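Local coordinates for protein putative phosphomethylpyrimidine kinase (Bacteroides thetaiotaomicron, PDB 3MBH) that probably phosphorylates pyridoxal with ATP, as a ribokinase-clan pyridoxal kinase, and is seen here with pyridoxal bound, at residues 71-81 and 98-109; 205-213 and 283-291. All blocks are in the same frame, centred on the assembly; numbering follows the deposited sequence.

Contact 1 and contact 2 lie on the same large sheet but do not touch; their nearest atoms are about 14 Å apart and their centres 31 Å apart. Contact 1 (71-81 with 98-109) is mostly buried. It belongs to the parallel part of the sheet, where a beta-alpha-beta unit is packed with phenylalanines and a tryptophan, with two waters, strand-to-strand main-chain bonds and one salt bridge on its exposed side. Contact 2 (205-213 with 283-291) is only partly buried. It adds the C-terminal strand 288-290 antiparallel to strand 207-213. Its chemistry is that of a sheet margin: main-chain bonds, charged side chains and four waters.

Contact 1 (71-81 and 98-109); sequences WKKLEVQFDAI and FIKDFRQPDSLI
The carbonyl O of F102 is gripped by two waters, and each ties it to F78. Water 1 donates to F102 O at 2.7 Å and accepts from F78 N. Water 2 donates to both F102 O and F78 O, and accepts from S107 OG at 2.7 Å. The same S107 OG takes the N-H of Q104. The end of helix 91-102 is thus wired through water to the chain leading into strand 80-83.

Next to this water network the aromatic side chains pack together. F78 CD2 meets F102 CD2 at 3.7 Å, with the ring planes 40° apart. F98 CZ reaches both F78 CE2 and the rim of the W71 ring, near its plane, at CZ3 (3.8 Å). F98 CG is anti to the backbone N (chi1 173°), which carries the ring across to I81, whose CG2 touches F98 CE2 at 3.7 Å. A serine in place of F98 takes away the ring that W71, F78 and I81 share, and would probably open a gap among them. K72 runs obliquely past F102, with CG near CZ. Its extended chain brings NZ to D101 OD2 at 2.9 Å, a salt bridge in which the lysine nitrogen meets OD2 from above the carboxylate plane, 46° out of it.

The strands pair in parallel, A80 with L108 and I81 with I109. I81 N donates to L108 O at 3.0 Å, while L108 N to D79 O is weak. I109 CD1 lies alongside I81 CB.

Strand 80-83, helix 91-102 and strand 108-111 form a beta-alpha-beta crossover, and helix 64-73 packs beside its helix. Strand 9-17 pairs with strand 80-83 on its other edge, and M236 of helix 223-236 covers A80 and L108.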
loop_
_atom_site.group_PDB
_atom_site.type_symbol
_atom_site.label_atom_id
_atom_site.label_comp_id
_atom_site.label_asym_id
_atom_site.label_seq_id
_atom_site.Cartn_x
_atom_site.Cartn_y
_atom_site.Cartn_z
ATOM N N TRP A 71 -14.478 33.469 11.841
ATOM C CA TRP A 71 -15.005 32.142 11.568
ATOM C C TRP A 71 -16.547 32.153 11.579
ATOM O O TRP A 71 -17.210 31.500 10.760
ATOM C CB TRP A 71 -14.436 31.171 12.552
ATOM C CG TRP A 71 -13.006 30.775 12.251
ATOM C CD1 TRP A 71 -12.235 31.157 11.183
ATOM C CD2 TRP A 71 -12.206 29.857 13.006
ATOM N NE1 TRP A 71 -11.004 30.548 11.256
ATOM C CE2 TRP A 71 -10.961 29.751 12.365
ATOM C CE3 TRP A 71 -12.406 29.153 14.192
ATOM C CZ2 TRP A 71 -9.940 28.941 12.869
ATOM C CZ3 TRP A 71 -11.437 28.366 14.666
ATOM C CH2 TRP A 71 -10.201 28.251 14.028
ATOM N N LYS A 72 -17.113 32.951 12.482
ATOM C CA LYS A 72 -18.556 33.113 12.515
ATOM C C LYS A 72 -19.040 33.787 11.257
ATOM O O LYS A 72 -20.039 33.347 10.725
ATOM C CB LYS A 72 -19.015 33.905 13.734
ATOM C CG LYS A 72 -18.818 33.182 15.067
ATOM C CD LYS A 72 -19.637 33.815 16.208
ATOM C CE LYS A 72 -19.269 33.141 17.521
ATOM N NZ LYS A 72 -19.927 33.768 18.640
ATOM N N LYS A 73 -18.347 34.831 10.778
ATOM C CA LYS A 73 -18.756 35.503 9.532
ATOM C C LYS A 73 -18.660 34.576 8.357
ATOM O O LYS A 73 -19.491 34.666 7.481
ATOM C CB LYS A 73 -17.908 36.710 9.156
ATOM C CG LYS A 73 -17.895 37.813 10.138
ATOM C CD LYS A 73 -16.863 38.855 9.711
ATOM C CE LYS A 73 -16.885 40.070 10.610
ATOM N NZ LYS A 73 -15.706 40.944 10.350
ATOM N N LEU A 74 -17.664 33.707 8.327
ATOM C CA LEU A 74 -17.508 32.729 7.237
ATOM C C LEU A 74 -18.542 31.618 7.295
ATOM O O LEU A 74 -18.639 30.840 6.348
ATOM C CB LEU A 74 -16.142 32.046 7.276
ATOM C CG LEU A 74 -14.934 32.889 6.845
ATOM C CD1 LEU A 74 -13.677 32.145 7.175
ATOM C CD2 LEU A 74 -15.022 33.209 5.365
ATOM N N GLU A 75 -19.305 31.552 8.382
ATOM C CA GLU A 75 -20.235 30.459 8.638
ATOM C C GLU A 75 -19.552 29.067 8.630
ATOM O O GLU A 75 -20.138 28.079 8.203
ATOM C CB GLU A 75 -21.425 30.558 7.678
ATOM C CG GLU A 75 -22.193 31.885 7.871
ATOM C CD GLU A 75 -23.457 32.001 7.022
ATOM O OE1 GLU A 75 -23.375 31.888 5.781
ATOM O OE2 GLU A 75 -24.538 32.229 7.601
ATOM N N VAL A 76 -18.319 28.989 9.133
ATOM C CA VAL A 76 -17.595 27.722 9.154
ATOM C C VAL A 76 -18.208 26.807 10.200
ATOM O O VAL A 76 -18.598 27.241 11.278
ATOM C CB VAL A 76 -16.050 27.889 9.322
ATOM C CG1 VAL A 76 -15.741 28.658 10.512
ATOM C CG2 VAL A 76 -15.363 26.519 9.441
ATOM N N GLN A 77 -18.308 25.542 9.846
ATOM C CA GLN A 77 -18.819 24.527 10.740
ATOM C C GLN A 77 -17.749 23.472 11.023
ATOM O O GLN A 77 -17.094 22.980 10.109
ATOM C CB GLN A 77 -20.035 23.861 10.129
ATOM C CG GLN A 77 -21.205 24.795 9.852
ATOM C CD GLN A 77 -22.129 24.907 11.042
ATOM O OE1 GLN A 77 -23.352 24.872 10.885
ATOM N NE2 GLN A 77 -21.551 24.993 12.245
ATOM N N PHE A 78 -17.586 23.124 12.294
ATOM C CA PHE A 78 -16.625 22.097 12.663
ATOM C C PHE A 78 -17.276 20.801 13.060
ATOM O O PHE A 78 -18.260 20.796 13.767
ATOM C CB PHE A 78 -15.699 22.595 13.771
ATOM C CG PHE A 78 -14.918 23.824 13.379
ATOM C CD1 PHE A 78 -13.941 23.742 12.413
ATOM C CD2 PHE A 78 -15.194 25.048 13.940
ATOM C CE1 PHE A 78 -13.254 24.876 12.035
ATOM C CE2 PHE A 78 -14.476 26.187 13.594
ATOM C CZ PHE A 78 -13.514 26.112 12.657
ATOM N N ASP A 79 -16.705 19.701 12.622
ATOM C CA ASP A 79 -17.168 18.363 13.007
ATOM C C ASP A 79 -16.575 17.981 14.341
ATOM O O ASP A 79 -17.124 17.144 15.063
ATOM C CB ASP A 79 -16.785 17.397 11.920
ATOM C CG ASP A 79 -17.381 17.817 10.576
ATOM O OD1 ASP A 79 -18.594 17.660 10.467
ATOM O OD2 ASP A 79 -16.669 18.380 9.690
ATOM N N ALA A 80 -15.462 18.623 14.692
ATOM C CA ALA A 80 -14.873 18.390 15.978
ATOM C C ALA A 80 -14.088 19.582 16.431
ATOM O O ALA A 80 -13.695 20.380 15.616
ATOM C CB ALA A 80 -13.999 17.166 15.950
ATOM N N ILE A 81 -13.899 19.695 17.745
ATOM C CA ILE A 81 -13.062 20.720 18.371
ATOM C C ILE A 81 -12.154 19.986 19.358
ATOM O O ILE A 81 -12.620 19.201 20.199
ATOM C CB ILE A 81 -13.858 21.802 19.145
ATOM C CG1 ILE A 81 -14.842 22.493 18.203
ATOM C CG2 ILE A 81 -12.866 22.813 19.852
ATOM C CD1 ILE A 81 -15.794 23.480 18.827
ATOM N N PHE A 98 -16.373 29.253 22.701
ATOM C CA PHE A 98 -16.163 28.779 21.364
ATOM C C PHE A 98 -16.856 27.441 21.163
ATOM O O PHE A 98 -17.623 27.290 20.212
ATOM C CB PHE A 98 -14.670 28.669 21.071
ATOM C CG PHE A 98 -14.348 28.039 19.757
ATOM C CD1 PHE A 98 -14.807 28.580 18.586
ATOM C CD2 PHE A 98 -13.600 26.870 19.698
ATOM C CE1 PHE A 98 -14.500 27.991 17.355
ATOM C CE2 PHE A 98 -13.285 26.269 18.476
ATOM C CZ PHE A 98 -13.750 26.823 17.295
ATOM N N ILE A 99 -16.651 26.525 22.106
ATOM C CA ILE A 99 -17.293 25.227 22.098
ATOM C C ILE A 99 -18.819 25.389 22.166
ATOM O O ILE A 99 -19.551 24.749 21.402
ATOM C CB ILE A 99 -16.810 24.350 23.263
ATOM C CG1 ILE A 99 -15.353 23.996 23.045
ATOM C CG2 ILE A 99 -17.690 23.077 23.376
ATOM C CD1 ILE A 99 -14.628 23.507 24.290
ATOM N N LYS A 100 -19.290 26.281 23.038
ATOM C CA LYS A 100 -20.727 26.509 23.150
ATOM C C LYS A 100 -21.315 26.954 21.811
ATOM O O LYS A 100 -22.358 26.449 21.378
ATOM C CB LYS A 100 -21.052 27.532 24.215
ATOM C CG LYS A 100 -22.579 27.723 24.493
ATOM C CD LYS A 100 -22.836 28.895 25.435
ATOM C CE LYS A 100 -22.045 30.141 25.046
ATOM N NZ LYS A 100 -22.643 31.403 25.620
ATOM N N ASP A 101 -20.643 27.887 21.151
ATOM C CA ASP A 101 -21.160 28.465 19.922
ATOM C C ASP A 101 -20.953 27.599 18.675
ATOM O O ASP A 101 -21.651 27.781 17.670
ATOM C CB ASP A 101 -20.511 29.815 19.684
ATOM C CG ASP A 101 -20.917 30.867 20.732
ATOM O OD1 ASP A 101 -21.871 30.667 21.497
ATOM O OD2 ASP A 101 -20.233 31.893 20.808
ATOM N N PHE A 102 -19.974 26.703 18.696
ATOM C CA PHE A 102 -19.667 25.966 17.472
ATOM C C PHE A 102 -20.012 24.501 17.551
ATOM O O PHE A 102 -19.809 23.737 16.596
ATOM C CB PHE A 102 -18.192 26.153 17.078
ATOM C CG PHE A 102 -17.924 27.443 16.357
ATOM C CD1 PHE A 102 -17.834 28.629 17.040
ATOM C CD2 PHE A 102 -17.786 27.474 14.985
ATOM C CE1 PHE A 102 -17.569 29.833 16.364
ATOM C CE2 PHE A 102 -17.536 28.669 14.311
ATOM C CZ PHE A 102 -17.409 29.841 15.010
ATOM N N ARG A 103 -20.485 24.055 18.694
ATOM C CA ARG A 103 -20.743 22.628 18.778
ATOM C C ARG A 103 -22.010 22.342 17.984
ATOM O O ARG A 103 -22.823 23.225 17.734
ATOM C CB ARG A 103 -20.831 22.115 20.194
ATOM C CG ARG A 103 -22.014 22.592 20.944
ATOM C CD ARG A 103 -21.792 22.294 22.452
ATOM N NE ARG A 103 -21.514 20.883 22.639
ATOM C CZ ARG A 103 -20.763 20.349 23.597
ATOM N NH1 ARG A 103 -20.191 21.105 24.530
ATOM N NH2 ARG A 103 -20.582 19.028 23.606
ATOM N N GLN A 104 -22.105 21.123 17.502
ATOM C CA GLN A 104 -23.299 20.686 16.798
ATOM C C GLN A 104 -23.780 19.469 17.538
ATOM O O GLN A 104 -23.102 18.975 18.439
ATOM C CB GLN A 104 -22.975 20.402 15.319
ATOM C CG GLN A 104 -22.628 21.683 14.581
ATOM C CD GLN A 104 -22.168 21.467 13.157
ATOM O OE1 GLN A 104 -20.975 21.243 12.889
ATOM N NE2 GLN A 104 -23.101 21.601 12.222
ATOM N N PRO A 105 -24.986 19.006 17.216
ATOM C CA PRO A 105 -25.464 17.749 17.798
ATOM C C PRO A 105 -24.550 16.554 17.530
ATOM O O PRO A 105 -24.394 15.701 18.383
ATOM C CB PRO A 105 -26.828 17.555 17.114
ATOM C CG PRO A 105 -27.248 18.922 16.692
ATOM C CD PRO A 105 -25.991 19.664 16.363
ATOM N N ASP A 106 -23.949 16.466 16.353
ATOM C CA ASP A 106 -23.008 15.354 16.095
ATOM C C ASP A 106 -21.547 15.691 16.449
ATOM O O ASP A 106 -20.676 14.888 16.142
ATOM C CB ASP A 106 -23.067 14.874 14.615
ATOM C CG ASP A 106 -24.444 14.263 14.219
ATOM O OD1 ASP A 106 -25.222 13.807 15.114
ATOM O OD2 ASP A 106 -24.759 14.227 12.992
ATOM N N SER A 107 -21.243 16.838 17.065
ATOM C CA SER A 107 -19.805 17.184 17.343
ATOM C C SER A 107 -19.095 16.287 18.362
ATOM O O SER A 107 -19.701 15.601 19.205
ATOM C CB SER A 107 -19.595 18.632 17.799
ATOM O OG SER A 107 -20.166 19.567 16.920
ATOM N N LEU A 108 -17.787 16.244 18.203
ATOM C CA LEU A 108 -16.924 15.557 19.129
ATOM C C LEU A 108 -16.078 16.684 19.681
ATOM O O LEU A 108 -15.430 17.365 18.898
ATOM C CB LEU A 108 -16.073 14.570 18.332
ATOM C CG LEU A 108 -15.069 13.770 19.146
ATOM C CD1 LEU A 108 -15.764 12.833 20.101
ATOM C CD2 LEU A 108 -14.146 13.056 18.191
ATOM N N ILE A 109 -16.182 16.930 20.978
ATOM C CA ILE A 109 -15.377 17.888 21.684
ATOM C C ILE A 109 -14.350 17.084 22.504
ATOM O O ILE A 109 -14.718 16.267 23.401
ATOM C CB ILE A 109 -16.212 18.836 22.614
ATOM C CG1 ILE A 109 -17.397 19.469 21.859
ATOM C CG2 ILE A 109 -15.316 19.871 23.256
ATOM C CD1 ILE A 109 -17.058 20.155 20.449
HETATM O O HOH W 1 -19.510 24.226 13.973
HETATM O O HOH W 2 -18.118 21.288 16.437
#

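Contact 2 (205-213 and 283-291); sequences GNRYWKVTC and IQMASYELI
K210 and Y288 lie side by side and point the same way. K210 CB sits over one face of the tyrosine ring, towards its rim, and the extended lysine chain passes the phenol, with CD 3.2 Å from Y288 OH. Y288 CG lies between its own backbone N and carbonyl carbon (chi1 62°), and this turns the ring back along the lysine. Beyond the ring, water 5 joins K210 NZ to Y288 OH. L290 lies on the same face of the sheet and brings CD1 to K210 CB at 3.9 Å.

W209 and E289 occupy the other face. They cross obliquely, and E289 CB makes an off-centre CH-pi contact with the six-membered ring of W209, 4.2 Å from its centroid. The extended glutamate then carries its carboxylate to R207. OE2 packs against R207 CG at 3.5 Å, but the charged groups are not in direct contact: NE to OE2 is 4.1 Å. Water 3 bridges the two side chains, accepting from R207 NE at 2.7 Å and donating to E289 OE1. Water 4 links E289 OE2 to Y208 N and L290 O.

The backbones hold the antiparallel pairing. K210 and Y288 form a hydrogen-bonded pair: K210 N donates to Y288 O at 2.8 Å, in the carbonyl plane, and Y288 N donates back to K210 O. L290 N also donates to Y208 O, from above the carbonyl plane. All the direct hydrogen bonds across the pair are between main-chain atoms.

K210 NZ has a salt bridge to D164, and R207 meets F260 of a neighbouring subunit by a cation-pi contact. Across the pair, E289 reaches R207 through water 3, and K210 reaches Y288 OH through water 5. This mixture fits a partly buried sheet margin away from the pyridoxal pocket.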
loop_
_atom_site.group_PDB
_atom_site.type_symbol
_atom_site.label_atom_id
_atom_site.label_comp_id
_atom_site.label_asym_id
_atom_site.label_seq_id
_atom_site.Cartn_x
_atom_site.Cartn_y
_atom_site.Cartn_z
ATOM N N GLY A 205 -22.475 2.600 27.866
ATOM C CA GLY A 205 -22.179 1.181 27.992
ATOM C C GLY A 205 -21.456 0.886 29.304
ATOM O O GLY A 205 -21.376 -0.273 29.723
ATOM N N ASN A 206 -20.927 1.936 29.946
ATOM C CA ASN A 206 -20.365 1.838 31.303
ATOM C C ASN A 206 -19.244 0.818 31.314
ATOM O O ASN A 206 -19.203 -0.049 32.166
ATOM C CB ASN A 206 -21.461 1.492 32.312
ATOM C CG ASN A 206 -20.980 1.496 33.783
ATOM O OD1 ASN A 206 -20.368 2.430 34.277
ATOM N ND2 ASN A 206 -21.318 0.433 34.486
ATOM N N ARG A 207 -18.340 0.921 30.341
ATOM C CA ARG A 207 -17.217 -0.012 30.229
ATOM C C ARG A 207 -15.892 0.667 30.593
ATOM O O ARG A 207 -15.709 1.851 30.341
ATOM C CB ARG A 207 -17.154 -0.640 28.813
ATOM C CG ARG A 207 -18.316 -1.540 28.485
ATOM C CD ARG A 207 -18.074 -2.265 27.198
ATOM N NE ARG A 207 -19.176 -3.121 26.786
ATOM C CZ ARG A 207 -20.246 -2.706 26.097
ATOM N NH1 ARG A 207 -20.423 -1.431 25.739
ATOM N NH2 ARG A 207 -21.158 -3.583 25.748
ATOM N N TYR A 208 -14.995 -0.124 31.181
ATOM C CA TYR A 208 -13.648 0.278 31.605
ATOM C C TYR A 208 -12.609 -0.528 30.846
ATOM O O TYR A 208 -12.748 -1.743 30.723
ATOM C CB TYR A 208 -13.463 -0.020 33.103
ATOM C CG TYR A 208 -14.347 0.788 34.003
ATOM C CD1 TYR A 208 -15.657 0.364 34.315
ATOM C CD2 TYR A 208 -13.874 1.956 34.599
ATOM C CE1 TYR A 208 -16.471 1.127 35.138
ATOM C CE2 TYR A 208 -14.674 2.697 35.417
ATOM C CZ TYR A 208 -15.974 2.302 35.669
ATOM O OH TYR A 208 -16.723 3.096 36.510
ATOM N N TRP A 209 -11.559 0.120 30.373
ATOM C CA TRP A 209 -10.537 -0.504 29.566
ATOM C C TRP A 209 -9.174 -0.227 30.113
ATOM O O TRP A 209 -8.937 0.831 30.646
ATOM C CB TRP A 209 -10.577 0.061 28.143
ATOM C CG TRP A 209 -11.879 -0.124 27.508
ATOM C CD1 TRP A 209 -12.898 0.772 27.465
ATOM C CD2 TRP A 209 -12.360 -1.317 26.879
ATOM N NE1 TRP A 209 -13.993 0.209 26.843
ATOM C CE2 TRP A 209 -13.663 -1.060 26.437
ATOM C CE3 TRP A 209 -11.800 -2.564 26.618
ATOM C CZ2 TRP A 209 -14.435 -2.021 25.773
ATOM C CZ3 TRP A 209 -12.566 -3.506 25.957
ATOM C CH2 TRP A 209 -13.880 -3.229 25.561
ATOM N N LYS A 210 -8.251 -1.143 29.880
ATOM C CA LYS A 210 -6.860 -0.935 30.184
ATOM C C LYS A 210 -5.954 -1.479 29.063
ATOM O O LYS A 210 -6.223 -2.536 28.469
ATOM C CB LYS A 210 -6.553 -1.646 31.500
ATOM C CG LYS A 210 -5.083 -1.655 31.954
ATOM C CD LYS A 210 -4.962 -2.408 33.298
ATOM C CE LYS A 210 -3.534 -2.569 33.809
ATOM N NZ LYS A 210 -3.491 -3.252 35.178
ATOM N N VAL A 211 -4.861 -0.800 28.808
ATOM C CA VAL A 211 -3.866 -1.316 27.877
ATOM C C VAL A 211 -2.492 -1.027 28.454
ATOM O O VAL A 211 -2.287 0.021 29.026
ATOM C CB VAL A 211 -4.090 -0.728 26.472
ATOM C CG1 VAL A 211 -4.006 0.770 26.477
ATOM C CG2 VAL A 211 -3.161 -1.341 25.462
ATOM N N THR A 212 -1.587 -1.985 28.388
ATOM C CA THR A 212 -0.255 -1.843 28.955
ATOM C C THR A 212 0.712 -1.856 27.802
ATOM O O THR A 212 0.590 -2.706 26.943
ATOM C CB THR A 212 0.076 -3.008 29.934
ATOM O OG1 THR A 212 -0.767 -2.876 31.080
ATOM C CG2 THR A 212 1.573 -2.960 30.436
ATOM N N CYS A 213 1.689 -0.967 27.822
ATOM C CA CYS A 213 2.624 -0.883 26.724
ATOM C C CYS A 213 4.038 -0.739 27.204
ATOM O O CYS A 213 4.279 -0.203 28.299
ATOM C CB CYS A 213 2.267 0.299 25.860
ATOM S SG CYS A 213 0.597 0.123 25.192
ATOM N N ILE A 283 -4.618 -3.540 12.787
ATOM C CA ILE A 283 -4.146 -3.495 14.157
ATOM C C ILE A 283 -4.604 -4.759 14.945
ATOM O O ILE A 283 -5.689 -5.330 14.690
ATOM C CB ILE A 283 -4.544 -2.142 14.692
ATOM C CG1 ILE A 283 -4.387 -2.066 16.195
ATOM C CG2 ILE A 283 -5.961 -1.731 14.162
ATOM C CD1 ILE A 283 -4.004 -0.714 16.599
ATOM N N GLN A 284 -3.745 -5.294 15.801
ATOM C CA GLN A 284 -4.188 -6.404 16.634
ATOM C C GLN A 284 -4.434 -5.792 17.992
ATOM O O GLN A 284 -3.702 -4.921 18.432
ATOM C CB GLN A 284 -3.191 -7.590 16.690
ATOM C CG GLN A 284 -3.351 -8.543 17.936
ATOM C CD GLN A 284 -2.412 -9.754 17.892
ATOM O OE1 GLN A 284 -1.646 -9.930 16.932
ATOM N NE2 GLN A 284 -2.493 -10.611 18.920
HETATM N N MSE A 285 -5.474 -6.248 18.654
HETATM C CA MSE A 285 -5.886 -5.619 19.867
HETATM C C MSE A 285 -5.118 -6.069 21.100
HETATM O O MSE A 285 -4.883 -7.248 21.313
HETATM C CB MSE A 285 -7.382 -5.778 20.045
HETATM C CG MSE A 285 -8.142 -4.816 19.116
HETATM SE SE MSE A 285 -10.017 -4.740 19.575
HETATM C CE MSE A 285 -9.971 -3.031 20.366
ATOM N N ALA A 286 -4.764 -5.091 21.910
ATOM C CA ALA A 286 -4.093 -5.307 23.185
ATOM C C ALA A 286 -4.973 -4.814 24.381
ATOM O O ALA A 286 -4.850 -5.301 25.491
ATOM C CB ALA A 286 -2.785 -4.624 23.147
ATOM N N SER A 287 -5.888 -3.896 24.143
ATOM C CA SER A 287 -6.776 -3.394 25.196
ATOM C C SER A 287 -7.705 -4.473 25.795
ATOM O O SER A 287 -8.137 -5.432 25.123
ATOM C CB SER A 287 -7.584 -2.192 24.653
ATOM O OG SER A 287 -8.188 -2.538 23.435
ATOM N N TYR A 288 -7.960 -4.368 27.086
ATOM C CA TYR A 288 -8.868 -5.284 27.699
ATOM C C TYR A 288 -9.760 -4.669 28.699
ATOM O O TYR A 288 -9.455 -3.624 29.321
ATOM C CB TYR A 288 -8.140 -6.499 28.271
ATOM C CG TYR A 288 -7.155 -6.197 29.334
ATOM C CD1 TYR A 288 -5.876 -5.792 29.006
ATOM C CD2 TYR A 288 -7.486 -6.369 30.663
ATOM C CE1 TYR A 288 -4.928 -5.499 29.991
ATOM C CE2 TYR A 288 -6.547 -6.108 31.688
ATOM C CZ TYR A 288 -5.266 -5.681 31.332
ATOM O OH TYR A 288 -4.330 -5.416 32.311
ATOM N N GLU A 289 -10.887 -5.332 28.858
ATOM C CA GLU A 289 -11.965 -4.748 29.649
ATOM C C GLU A 289 -11.679 -5.067 31.103
ATOM O O GLU A 289 -11.275 -6.182 31.397
ATOM C CB GLU A 289 -13.341 -5.293 29.201
ATOM C CG GLU A 289 -14.472 -4.794 30.064
ATOM C CD GLU A 289 -15.875 -4.937 29.448
ATOM O OE1 GLU A 289 -16.063 -5.682 28.484
ATOM O OE2 GLU A 289 -16.787 -4.263 29.958
ATOM N N LEU A 290 -11.805 -4.070 31.978
ATOM C CA LEU A 290 -11.825 -4.271 33.439
ATOM C C LEU A 290 -13.273 -4.448 33.850
ATOM O O LEU A 290 -14.073 -3.521 33.783
ATOM C CB LEU A 290 -11.202 -3.087 34.188
ATOM C CG LEU A 290 -9.777 -2.750 33.760
ATOM C CD1 LEU A 290 -9.348 -1.373 34.231
ATOM C CD2 LEU A 290 -8.824 -3.857 34.251
ATOM N N ILE A 291 -13.597 -5.676 34.228
ATOM C CA ILE A 291 -14.927 -6.088 34.655
ATOM C C ILE A 291 -15.002 -6.200 36.186
ATOM O O ILE A 291 -14.016 -6.561 36.857
ATOM C CB ILE A 291 -15.322 -7.453 34.041
ATOM C CG1 ILE A 291 -14.251 -8.534 34.301
ATOM C CG2 ILE A 291 -15.534 -7.314 32.509
ATOM C CD1 ILE A 291 -13.750 -8.647 35.715
HETATM O O HOH W 3 -18.901 -5.422 28.189
HETATM O O HOH W 4 -15.828 -2.856 32.177
HETATM O O HOH W 5 -5.332 -5.931 35.229
HETATM O O HOH W 6 -2.545 -4.469 27.473
#